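Local coordinates for protein MFP2B (Ascaris suum, PDB 2BJR) that probably enhances polymerisation of the major sperm protein during the amoeboid movement of nematode sperm, and binds a zinc ion, at residues W11-P21 and H46-I56; E194-P205 and I266-L275. All coordinates share one frame; numbering follows the deposited sequence.

Interaction 1: W11-P21 and H46-I56; sequences WAFGPIGSPFP and HGRAWNNGGVI. With SO4 (sulfate ion), chain D.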
loop_
_atom_site.group_PDB
_atom_site.type_symbol
_atom_site.label_atom_id
_atom_site.label_comp_id
_atom_site.label_asym_id
_atom_site.label_seq_id
_atom_site.Cartn_x
_atom_site.Cartn_y
_atom_site.Cartn_z
ATOM N N TRP A 11 -2.921 -6.514 -17.461
ATOM C CA TRP A 11 -1.814 -5.600 -17.275
ATOM C C TRP A 11 -2.308 -4.257 -17.743
ATOM O O TRP A 11 -2.382 -3.961 -18.953
ATOM C CB TRP A 11 -0.574 -6.084 -18.062
ATOM C CG TRP A 11 -0.062 -7.357 -17.499
ATOM C CD1 TRP A 11 -0.369 -8.602 -17.919
ATOM C CD2 TRP A 11 0.820 -7.523 -16.377
ATOM N NE1 TRP A 11 0.287 -9.533 -17.159
ATOM C CE2 TRP A 11 1.026 -8.895 -16.208
ATOM C CE3 TRP A 11 1.498 -6.648 -15.535
ATOM C CZ2 TRP A 11 1.840 -9.427 -15.204
ATOM C CZ3 TRP A 11 2.328 -7.179 -14.566
ATOM C CH2 TRP A 11 2.480 -8.553 -14.394
ATOM N N ALA A 12 -2.680 -3.427 -16.783
ATOM C CA ALA A 12 -3.321 -2.174 -17.064
ATOM C C ALA A 12 -2.393 -1.095 -17.511
ATOM O O ALA A 12 -1.228 -1.060 -17.146
ATOM C CB ALA A 12 -4.123 -1.696 -15.813
ATOM N N PHE A 13 -2.947 -0.155 -18.257
ATOM C CA PHE A 13 -2.251 0.977 -18.846
ATOM C C PHE A 13 -1.673 1.843 -17.763
ATOM O O PHE A 13 -2.401 2.317 -16.853
ATOM C CB PHE A 13 -3.271 1.784 -19.669
ATOM C CG PHE A 13 -2.751 3.077 -20.252
ATOM C CD1 PHE A 13 -1.650 3.094 -21.108
ATOM C CD2 PHE A 13 -3.409 4.273 -19.987
ATOM C CE1 PHE A 13 -1.209 4.285 -21.667
ATOM C CE2 PHE A 13 -2.964 5.461 -20.535
ATOM C CZ PHE A 13 -1.868 5.463 -21.376
ATOM N N GLY A 14 -0.384 2.124 -17.884
ATOM C CA GLY A 14 0.354 2.793 -16.815
ATOM C C GLY A 14 1.219 3.929 -17.271
ATOM O O GLY A 14 2.415 3.784 -17.363
ATOM N N PRO A 15 0.637 5.057 -17.604
ATOM C CA PRO A 15 1.443 6.168 -18.088
ATOM C C PRO A 15 2.338 6.707 -16.962
ATOM O O PRO A 15 1.856 7.059 -15.869
ATOM C CB PRO A 15 0.407 7.184 -18.590
ATOM C CG PRO A 15 -0.867 6.754 -18.016
ATOM C CD PRO A 15 -0.799 5.361 -17.544
ATOM N N ILE A 16 3.647 6.670 -17.213
ATOM C CA ILE A 16 4.619 7.184 -16.236
ATOM C C ILE A 16 4.358 8.631 -15.963
ATOM O O ILE A 16 4.073 9.416 -16.873
ATOM C CB ILE A 16 6.067 6.927 -16.704
ATOM C CG1 ILE A 16 6.319 5.426 -16.818
ATOM C CG2 ILE A 16 7.091 7.576 -15.762
ATOM C CD1 ILE A 16 7.534 5.064 -17.627
ATOM N N GLY A 17 4.368 9.016 -14.694
ATOM C CA GLY A 17 4.080 10.381 -14.331
ATOM C C GLY A 17 2.600 10.760 -14.230
ATOM O O GLY A 17 2.297 11.893 -14.001
ATOM N N SER A 18 1.708 9.802 -14.402
ATOM C CA SER A 18 0.284 9.977 -14.175
ATOM C C SER A 18 -0.185 9.014 -13.048
ATOM O O SER A 18 0.511 8.093 -12.683
ATOM C CB SER A 18 -0.508 9.703 -15.469
ATOM O OG SER A 18 -0.326 10.756 -16.413
ATOM N N PRO A 19 -1.356 9.235 -12.490
ATOM C CA PRO A 19 -1.856 8.327 -11.441
ATOM C C PRO A 19 -2.023 6.898 -11.856
ATOM O O PRO A 19 -2.139 6.577 -13.049
ATOM C CB PRO A 19 -3.185 8.953 -11.036
ATOM C CG PRO A 19 -3.070 10.366 -11.389
ATOM C CD PRO A 19 -2.274 10.369 -12.707
ATOM N N PHE A 20 -2.010 5.996 -10.858
ATOM C CA PHE A 20 -2.152 4.592 -11.109
ATOM C C PHE A 20 -3.499 4.263 -11.676
ATOM O O PHE A 20 -4.475 4.936 -11.382
ATOM C CB PHE A 20 -1.970 3.739 -9.837
ATOM C CG PHE A 20 -0.538 3.527 -9.449
ATOM C CD1 PHE A 20 0.174 4.555 -8.830
ATOM C CD2 PHE A 20 0.070 2.333 -9.703
ATOM C CE1 PHE A 20 1.454 4.371 -8.485
ATOM C CE2 PHE A 20 1.350 2.123 -9.374
ATOM C CZ PHE A 20 2.059 3.159 -8.744
ATOM N N PRO A 21 -3.550 3.192 -12.459
ATOM C CA PRO A 21 -4.835 2.624 -12.887
ATOM C C PRO A 21 -5.628 2.050 -11.703
ATOM O O PRO A 21 -5.085 1.854 -10.602
ATOM C CB PRO A 21 -4.429 1.507 -13.826
ATOM C CG PRO A 21 -2.949 1.154 -13.390
ATOM C CD PRO A 21 -2.394 2.426 -12.970
ATOM N N HIS A 46 9.541 -8.025 -16.072
ATOM C CA HIS A 46 8.839 -7.444 -14.918
ATOM C C HIS A 46 9.749 -6.553 -14.069
ATOM O O HIS A 46 10.979 -6.682 -14.131
ATOM C CB HIS A 46 8.160 -8.562 -14.121
ATOM C CG HIS A 46 7.049 -9.203 -14.866
ATOM N ND1 HIS A 46 7.210 -10.390 -15.526
ATOM C CD2 HIS A 46 5.756 -8.839 -15.045
ATOM C CE1 HIS A 46 6.075 -10.713 -16.129
ATOM N NE2 HIS A 46 5.170 -9.797 -15.844
ATOM N N GLY A 47 9.127 -5.664 -13.290
ATOM C CA GLY A 47 9.805 -4.679 -12.486
ATOM C C GLY A 47 8.789 -4.179 -11.476
ATOM O O GLY A 47 7.815 -4.892 -11.135
ATOM N N ARG A 48 8.993 -2.956 -11.039
ATOM C CA ARG A 48 8.229 -2.397 -9.960
ATOM C C ARG A 48 7.856 -0.959 -10.221
ATOM O O ARG A 48 8.608 -0.196 -10.849
ATOM C CB ARG A 48 8.973 -2.610 -8.634
ATOM C CG ARG A 48 10.256 -1.832 -8.488
ATOM C CD ARG A 48 11.279 -2.426 -7.479
ATOM N NE ARG A 48 12.591 -1.742 -7.591
ATOM C CZ ARG A 48 12.791 -0.548 -7.105
ATOM N NH1 ARG A 48 11.800 0.056 -6.504
ATOM N NH2 ARG A 48 13.940 0.095 -7.242
ATOM N N ALA A 49 6.677 -0.574 -9.738
ATOM C CA ALA A 49 6.226 0.777 -9.764
ATOM C C ALA A 49 5.917 1.227 -8.337
ATOM O O ALA A 49 5.746 0.375 -7.432
ATOM C CB ALA A 49 4.985 0.891 -10.609
ATOM N N TRP A 50 5.896 2.537 -8.146
ATOM C CA TRP A 50 5.564 3.131 -6.840
ATOM C C TRP A 50 4.990 4.502 -7.005
ATOM O O TRP A 50 5.090 5.112 -8.066
ATOM C CB TRP A 50 6.770 3.159 -5.914
ATOM C CG TRP A 50 7.910 4.076 -6.340
ATOM C CD1 TRP A 50 8.094 5.369 -5.961
ATOM C CD2 TRP A 50 8.995 3.761 -7.209
ATOM N NE1 TRP A 50 9.233 5.882 -6.536
ATOM C CE2 TRP A 50 9.809 4.909 -7.305
ATOM C CE3 TRP A 50 9.376 2.611 -7.923
ATOM C CZ2 TRP A 50 10.981 4.957 -8.091
ATOM C CZ3 TRP A 50 10.540 2.663 -8.713
ATOM C CH2 TRP A 50 11.336 3.819 -8.761
ATOM N N ASN A 51 4.289 4.949 -5.974
ATOM C CA ASN A 51 3.716 6.251 -5.915
ATOM C C ASN A 51 4.732 7.305 -5.442
ATOM O O ASN A 51 5.308 7.166 -4.360
ATOM C CB ASN A 51 2.567 6.213 -4.893
ATOM C CG ASN A 51 1.799 7.523 -4.786
ATOM O OD1 ASN A 51 2.345 8.633 -4.967
ATOM N ND2 ASN A 51 0.529 7.397 -4.340
ATOM N N ASN A 52 4.925 8.345 -6.244
ATOM C CA ASN A 52 5.597 9.584 -5.791
ATOM C C ASN A 52 4.777 10.791 -6.215
ATOM O O ASN A 52 4.529 11.021 -7.399
ATOM C CB ASN A 52 7.045 9.681 -6.352
ATOM C CG ASN A 52 7.830 10.828 -5.725
ATOM O OD1 ASN A 52 7.502 11.269 -4.618
ATOM N ND2 ASN A 52 8.867 11.319 -6.424
ATOM N N GLY A 53 4.288 11.542 -5.250
ATOM C CA GLY A 53 3.426 12.673 -5.530
ATOM C C GLY A 53 2.114 12.346 -6.206
ATOM O O GLY A 53 1.570 13.179 -6.929
ATOM N N GLY A 54 1.607 11.120 -6.043
ATOM C CA GLY A 54 0.357 10.753 -6.653
ATOM C C GLY A 54 0.425 10.134 -8.028
ATOM O O GLY A 54 -0.615 9.777 -8.583
ATOM N N VAL A 55 1.632 9.951 -8.541
ATOM C CA VAL A 55 1.834 9.377 -9.870
ATOM C C VAL A 55 2.853 8.276 -9.901
ATOM O O VAL A 55 3.629 8.095 -8.955
ATOM C CB VAL A 55 2.272 10.499 -10.896
ATOM C CG1 VAL A 55 1.258 11.626 -10.856
ATOM C CG2 VAL A 55 3.632 10.993 -10.588
ATOM N N ILE A 56 2.832 7.522 -11.007
ATOM C CA ILE A 56 3.686 6.369 -11.228
ATOM C C ILE A 56 5.148 6.783 -11.439
ATOM O O ILE A 56 5.461 7.616 -12.312
ATOM C CB ILE A 56 3.201 5.570 -12.496
ATOM C CG1 ILE A 56 1.820 4.967 -12.284
ATOM C CG2 ILE A 56 4.193 4.468 -12.896
ATOM C CD1 ILE A 56 1.216 4.358 -13.597
HETATM S S SO4 D . -6.660 -0.393 -18.518
HETATM O O1 SO4 D . -7.758 0.150 -19.347
HETATM O O2 SO4 D . -6.240 0.696 -17.634
HETATM O O3 SO4 D . -7.192 -1.518 -17.732
HETATM O O4 SO4 D . -5.603 -0.903 -19.405
#
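Phe20 and Ile56 both turn their first side-chain bond away from their own carbonyl carbon (chi1 -79° and -65°), which brings the CG1 branch of Ile56 over the middle of the Phe20 ring. The result is a CH-pi contact with CG1 3.7 Å from the ring centroid and only 6° off its normal. Beyond CG1 the isoleucine runs on extended, and its CD1 reaches the CA of Gly14 at 3.7 Å, a close approach helped by the missing side chain there. The rim of the phenylalanine ring faces backbone instead, with CZ 3.7 Å from the carbonyl carbon of Trp50.

How a turn can grip the start of a strand is seen beside this pair. The type II turn Pro15 to Ser18, with Gly17 at positive phi, offers Gly17 N to Ile56 O (3.0 Å). Ile56 N answers with a bond to Ser18 O (2.9 Å). Val55 packs its branches against the Gly17 backbone, and Pro19 CA makes a CA-H...O contact with Gly54 O at 3.4 Å. Gly54 lies in the type I' turn of the hairpin, where its N is held by Asn51 OD1 in an Asx motif.

At the far end, Trp11 CH2 meets the edge of the His46 imidazole, 3.3 Å from NE2, with the two rings oblique; ND1 of that histidine bonds to Ser117. A sulfate, probably from the crystallisation liquor, accepts from Phe13 N.

In the six-stranded antiparallel sheet, strands 76-81 and 34-40 lie between outermost strand 10-15 and the hairpin of strands 43-52 and 55-62; the turn and loop after strand 10-15 nevertheless reach back to the hairpin, at Ile56 and Val55.

Interaction 2: E194-P205 and I266-L275; sequences EWADFRCGDPWP and IGSIQILYEL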
loop_
_atom_site.group_PDB
_atom_site.type_symbol
_atom_site.label_atom_id
_atom_site.label_comp_id
_atom_site.label_asym_id
_atom_site.label_seq_id
_atom_site.Cartn_x
_atom_site.Cartn_y
_atom_site.Cartn_z
ATOM N N GLU A 194 -4.928 -2.603 6.457
ATOM C CA GLU A 194 -5.521 -2.724 5.138
ATOM C C GLU A 194 -5.566 -1.336 4.475
ATOM O O GLU A 194 -6.234 -0.429 4.963
ATOM C CB GLU A 194 -6.922 -3.314 5.254
ATOM C CG GLU A 194 -7.599 -3.546 3.913
ATOM C CD GLU A 194 -7.152 -4.813 3.218
ATOM O OE1 GLU A 194 -6.333 -5.565 3.783
ATOM O OE2 GLU A 194 -7.663 -5.062 2.107
ATOM N N TRP A 195 -4.818 -1.173 3.376
ATOM C CA TRP A 195 -4.771 0.087 2.632
ATOM C C TRP A 195 -5.307 -0.092 1.221
ATOM O O TRP A 195 -4.847 -0.971 0.510
ATOM C CB TRP A 195 -3.301 0.555 2.551
ATOM C CG TRP A 195 -2.700 0.986 3.879
ATOM C CD1 TRP A 195 -1.913 0.248 4.718
ATOM C CD2 TRP A 195 -2.798 2.260 4.452
ATOM N NE1 TRP A 195 -1.489 1.016 5.771
ATOM C CE2 TRP A 195 -2.047 2.255 5.643
ATOM C CE3 TRP A 195 -3.464 3.437 4.085
ATOM C CZ2 TRP A 195 -1.927 3.371 6.455
ATOM C CZ3 TRP A 195 -3.365 4.505 4.897
ATOM C CH2 TRP A 195 -2.591 4.478 6.066
ATOM N N ALA A 196 -6.264 0.731 0.793
ATOM C CA ALA A 196 -6.879 0.545 -0.485
ATOM C C ALA A 196 -6.407 1.668 -1.424
ATOM O O ALA A 196 -6.310 2.822 -1.045
ATOM C CB ALA A 196 -8.398 0.564 -0.345
ATOM N N ASP A 197 -6.162 1.334 -2.678
ATOM C CA ASP A 197 -5.752 2.327 -3.703
ATOM C C ASP A 197 -6.941 2.984 -4.372
ATOM O O ASP A 197 -7.857 2.287 -4.854
ATOM C CB ASP A 197 -4.929 1.611 -4.773
ATOM C CG ASP A 197 -3.588 1.114 -4.226
ATOM O OD1 ASP A 197 -2.727 1.975 -3.994
ATOM O OD2 ASP A 197 -3.358 -0.085 -3.947
ATOM N N PHE A 198 -6.892 4.311 -4.408
ATOM C CA PHE A 198 -7.831 5.167 -5.078
ATOM C C PHE A 198 -7.141 6.397 -5.592
ATOM O O PHE A 198 -6.079 6.777 -5.120
ATOM C CB PHE A 198 -8.897 5.626 -4.108
ATOM C CG PHE A 198 -9.868 4.581 -3.732
ATOM C CD1 PHE A 198 -9.716 3.840 -2.574
ATOM C CD2 PHE A 198 -11.004 4.366 -4.523
ATOM C CE1 PHE A 198 -10.666 2.846 -2.211
ATOM C CE2 PHE A 198 -11.966 3.380 -4.150
ATOM C CZ PHE A 198 -11.774 2.629 -3.002
ATOM N N ARG A 199 -7.767 7.073 -6.549
ATOM C CA ARG A 199 -7.305 8.385 -6.970
ATOM C C ARG A 199 -8.234 9.431 -6.423
ATOM O O ARG A 199 -9.425 9.216 -6.379
ATOM C CB ARG A 199 -7.258 8.508 -8.483
ATOM C CG ARG A 199 -6.349 7.508 -9.222
ATOM C CD ARG A 199 -6.439 7.634 -10.779
ATOM N NE ARG A 199 -7.793 7.322 -11.218
ATOM C CZ ARG A 199 -8.248 6.111 -11.467
ATOM N NH1 ARG A 199 -7.438 5.063 -11.433
ATOM N NH2 ARG A 199 -9.529 5.945 -11.786
ATOM N N CYS A 200 -7.700 10.594 -6.078
ATOM C CA CYS A 200 -8.539 11.706 -5.692
ATOM C C CYS A 200 -9.435 12.031 -6.852
ATOM O O CYS A 200 -9.018 11.910 -8.023
ATOM C CB CYS A 200 -7.737 12.940 -5.378
ATOM S SG CYS A 200 -6.881 12.641 -3.854
ATOM N N GLY A 201 -10.681 12.326 -6.505
ATOM C CA GLY A 201 -11.754 12.522 -7.476
ATOM C C GLY A 201 -12.482 11.280 -7.942
ATOM O O GLY A 201 -13.487 11.425 -8.637
ATOM N N ASP A 202 -11.997 10.092 -7.613
ATOM C CA ASP A 202 -12.752 8.859 -7.810
ATOM C C ASP A 202 -13.988 8.948 -6.902
ATOM O O ASP A 202 -13.988 9.704 -5.917
ATOM C CB ASP A 202 -11.991 7.622 -7.311
ATOM C CG ASP A 202 -10.944 7.063 -8.290
ATOM O OD1 ASP A 202 -10.906 7.490 -9.482
ATOM O OD2 ASP A 202 -10.164 6.101 -7.902
ATOM N N PRO A 203 -15.016 8.145 -7.188
ATOM C CA PRO A 203 -16.164 8.039 -6.288
ATOM C C PRO A 203 -15.755 7.527 -4.921
ATOM O O PRO A 203 -14.814 6.728 -4.839
ATOM C CB PRO A 203 -17.074 7.019 -6.996
ATOM C CG PRO A 203 -16.709 7.102 -8.444
ATOM C CD PRO A 203 -15.187 7.301 -8.393
ATOM N N TRP A 204 -16.471 7.951 -3.879
ATOM C CA TRP A 204 -16.219 7.530 -2.499
ATOM C C TRP A 204 -16.210 5.991 -2.431
ATOM O O TRP A 204 -16.986 5.362 -3.142
ATOM C CB TRP A 204 -17.298 8.102 -1.568
ATOM C CG TRP A 204 -16.942 8.014 -0.146
ATOM C CD1 TRP A 204 -17.475 7.190 0.793
ATOM C CD2 TRP A 204 -15.923 8.766 0.511
ATOM N NE1 TRP A 204 -16.847 7.381 1.999
ATOM C CE2 TRP A 204 -15.898 8.354 1.857
ATOM C CE3 TRP A 204 -15.044 9.759 0.102
ATOM C CZ2 TRP A 204 -15.040 8.895 2.781
ATOM C CZ3 TRP A 204 -14.190 10.286 1.001
ATOM C CH2 TRP A 204 -14.197 9.874 2.348
ATOM N N PRO A 205 -15.316 5.398 -1.638
ATOM C CA PRO A 205 -15.191 3.937 -1.553
ATOM C C PRO A 205 -16.473 3.194 -1.142
ATOM O O PRO A 205 -17.201 3.622 -0.254
ATOM C CB PRO A 205 -14.154 3.735 -0.456
ATOM C CG PRO A 205 -13.371 4.929 -0.435
ATOM C CD PRO A 205 -14.340 6.069 -0.757
ATOM N N ILE A 266 -3.775 15.816 -6.591
ATOM C CA ILE A 266 -3.185 14.909 -5.601
ATOM C C ILE A 266 -2.929 13.525 -6.224
ATOM O O ILE A 266 -1.917 12.848 -5.924
ATOM C CB ILE A 266 -4.158 14.788 -4.371
ATOM C CG1 ILE A 266 -4.276 16.087 -3.584
ATOM C CG2 ILE A 266 -3.692 13.658 -3.430
ATOM C CD1 ILE A 266 -3.053 16.704 -3.300
ATOM N N GLY A 267 -3.838 13.081 -7.088
ATOM C CA GLY A 267 -3.640 11.840 -7.827
ATOM C C GLY A 267 -3.848 10.612 -6.917
ATOM O O GLY A 267 -4.774 10.578 -6.109
ATOM N N SER A 268 -2.960 9.637 -7.053
ATOM C CA SER A 268 -3.056 8.362 -6.354
ATOM C C SER A 268 -2.771 8.495 -4.842
ATOM O O SER A 268 -1.762 9.068 -4.453
ATOM C CB SER A 268 -2.126 7.337 -6.981
ATOM O OG SER A 268 -2.632 6.856 -8.225
ATOM N N ILE A 269 -3.691 7.978 -4.023
ATOM C CA ILE A 269 -3.552 7.920 -2.562
ATOM C C ILE A 269 -3.913 6.533 -2.069
ATOM O O ILE A 269 -4.369 5.688 -2.835
ATOM C CB ILE A 269 -4.473 8.930 -1.838
ATOM C CG1 ILE A 269 -5.937 8.627 -2.147
ATOM C CG2 ILE A 269 -4.069 10.344 -2.206
ATOM C CD1 ILE A 269 -6.891 9.404 -1.215
ATOM N N GLN A 270 -3.652 6.278 -0.784
ATOM C CA GLN A 270 -4.042 5.003 -0.175
ATOM C C GLN A 270 -4.987 5.322 0.985
ATOM O O GLN A 270 -4.694 6.187 1.810
ATOM C CB GLN A 270 -2.842 4.221 0.277
ATOM C CG GLN A 270 -1.929 3.828 -0.899
ATOM C CD GLN A 270 -0.685 3.071 -0.437
ATOM O OE1 GLN A 270 -0.757 2.323 0.507
ATOM N NE2 GLN A 270 0.434 3.216 -1.165
ATOM N N ILE A 271 -6.105 4.633 1.016
ATOM C CA ILE A 271 -7.089 4.862 2.051
ATOM C C ILE A 271 -7.082 3.713 3.037
ATOM O O ILE A 271 -7.185 2.533 2.663
ATOM C CB ILE A 271 -8.477 5.045 1.449
ATOM C CG1 ILE A 271 -8.532 6.308 0.543
ATOM C CG2 ILE A 271 -9.532 5.131 2.585
ATOM C CD1 ILE A 271 -9.846 6.554 -0.195
ATOM N N LEU A 272 -7.008 4.054 4.332
ATOM C CA LEU A 272 -6.981 3.032 5.371
ATOM C C LEU A 272 -8.414 2.474 5.580
ATOM O O LEU A 272 -9.365 3.242 5.632
ATOM C CB LEU A 272 -6.421 3.615 6.700
ATOM C CG LEU A 272 -6.294 2.626 7.839
ATOM C CD1 LEU A 272 -5.314 1.572 7.519
ATOM C CD2 LEU A 272 -5.874 3.332 9.092
ATOM N N TYR A 273 -8.527 1.151 5.659
ATOM C CA TYR A 273 -9.795 0.482 5.874
ATOM C C TYR A 273 -9.790 -0.277 7.190
ATOM O O TYR A 273 -8.784 -0.880 7.562
ATOM C CB TYR A 273 -10.058 -0.546 4.785
ATOM C CG TYR A 273 -10.637 -0.056 3.482
ATOM C CD1 TYR A 273 -10.996 1.258 3.262
ATOM C CD2 TYR A 273 -10.836 -0.964 2.452
ATOM C CE1 TYR A 273 -11.562 1.659 2.040
ATOM C CE2 TYR A 273 -11.405 -0.578 1.233
ATOM C CZ TYR A 273 -11.769 0.724 1.035
ATOM O OH TYR A 273 -12.322 1.079 -0.175
ATOM N N GLU A 274 -10.931 -0.249 7.868
ATOM C CA GLU A 274 -11.168 -1.080 9.037
ATOM C C GLU A 274 -11.818 -2.342 8.515
ATOM O O GLU A 274 -12.926 -2.305 7.918
ATOM C CB GLU A 274 -12.115 -0.359 10.011
ATOM C CG GLU A 274 -12.427 -1.114 11.286
ATOM C CD GLU A 274 -13.151 -0.194 12.258
ATOM O OE1 GLU A 274 -14.269 0.232 11.913
ATOM O OE2 GLU A 274 -12.577 0.143 13.325
ATOM N N LEU A 275 -11.131 -3.447 8.733
ATOM C CA LEU A 275 -11.600 -4.729 8.288
ATOM C C LEU A 275 -12.794 -5.203 9.106
ATOM O O LEU A 275 -12.994 -4.737 10.203
ATOM C CB LEU A 275 -10.489 -5.723 8.433
ATOM C CG LEU A 275 -9.343 -5.396 7.482
ATOM C CD1 LEU A 275 -8.186 -6.274 7.818
ATOM C CD2 LEU A 275 -9.817 -5.582 6.026
HETATM O O HOH W 1 -6.792 -2.181 8.688
HETATM O O HOH W 2 -3.059 4.552 -4.827
HETATM O O HOH W 3 -4.343 5.125 -7.219
#
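Trp195 to Arg199 pair with Leu272 to Ser268 in antiparallel register, the axes of the two short strands approaching to 4.3 Å, their N-to-C directions 143° apart, with reciprocal backbone bonds at Ala196-Ile271 and Phe198-Ile269 and a further one from Cys200 N to Gly267 O. On one face, Leu272, whose CG stands anti to its backbone N (chi1 -178°), sends CD1 over the six-membered ring of Trp195, 3.9 Å from the centroid and 13° off the normal. On the other, Ala196 CB lies over the Tyr273 ring, 3.8 Å from its centroid. The hydroxyl oxygen of that tyrosine lies at the edge of the Phe198 ring, in its plane, with OH 3.2 Å from CE1, while Pro205 CG sits over one face of the same ring, toward its rim.

One water donates both to Asp197 OD1 (2.7 Å) and to Ile269 O (2.6 Å); Tyr34 also bonds to OD1. Arg199 NH2 is shared by salt bridges to Asp202 and Asp22.

This is a twisted antiparallel pair within the branched sheet of the second cytosolic motility protein region, where strand 268-274 also pairs with 229-235 and 209-210. Ala196, Phe198, Ile269, Ile271 and Tyr273 make one face largely apolar; the other mixes Trp195 and Leu272 with polar residues.

In the fold
Along the chain the two contacts come in series, neither nesting nor crossing. Interaction 1 closes a loop of 24 residues that holds strand 34-40, within the first cytosolic motility protein region. The chain then runs on through the zinc-binding cysteines Cys174, Cys176 and Cys179 before interaction 2 closes a 60-residue loop, rich in strand, within the second such region. Though separate in sequence, the contacts meet in space. Gly54 O lies 2.8 Å from Ser268 N, and Asn51 ND2 lies 2.8 Å from Ser268 O, both probable hydrogen bonds, while Pro19 packs on Arg199. The end of strand 43-52 and its hairpin turn are thus tied to the start of strand 268-274 in another sheet.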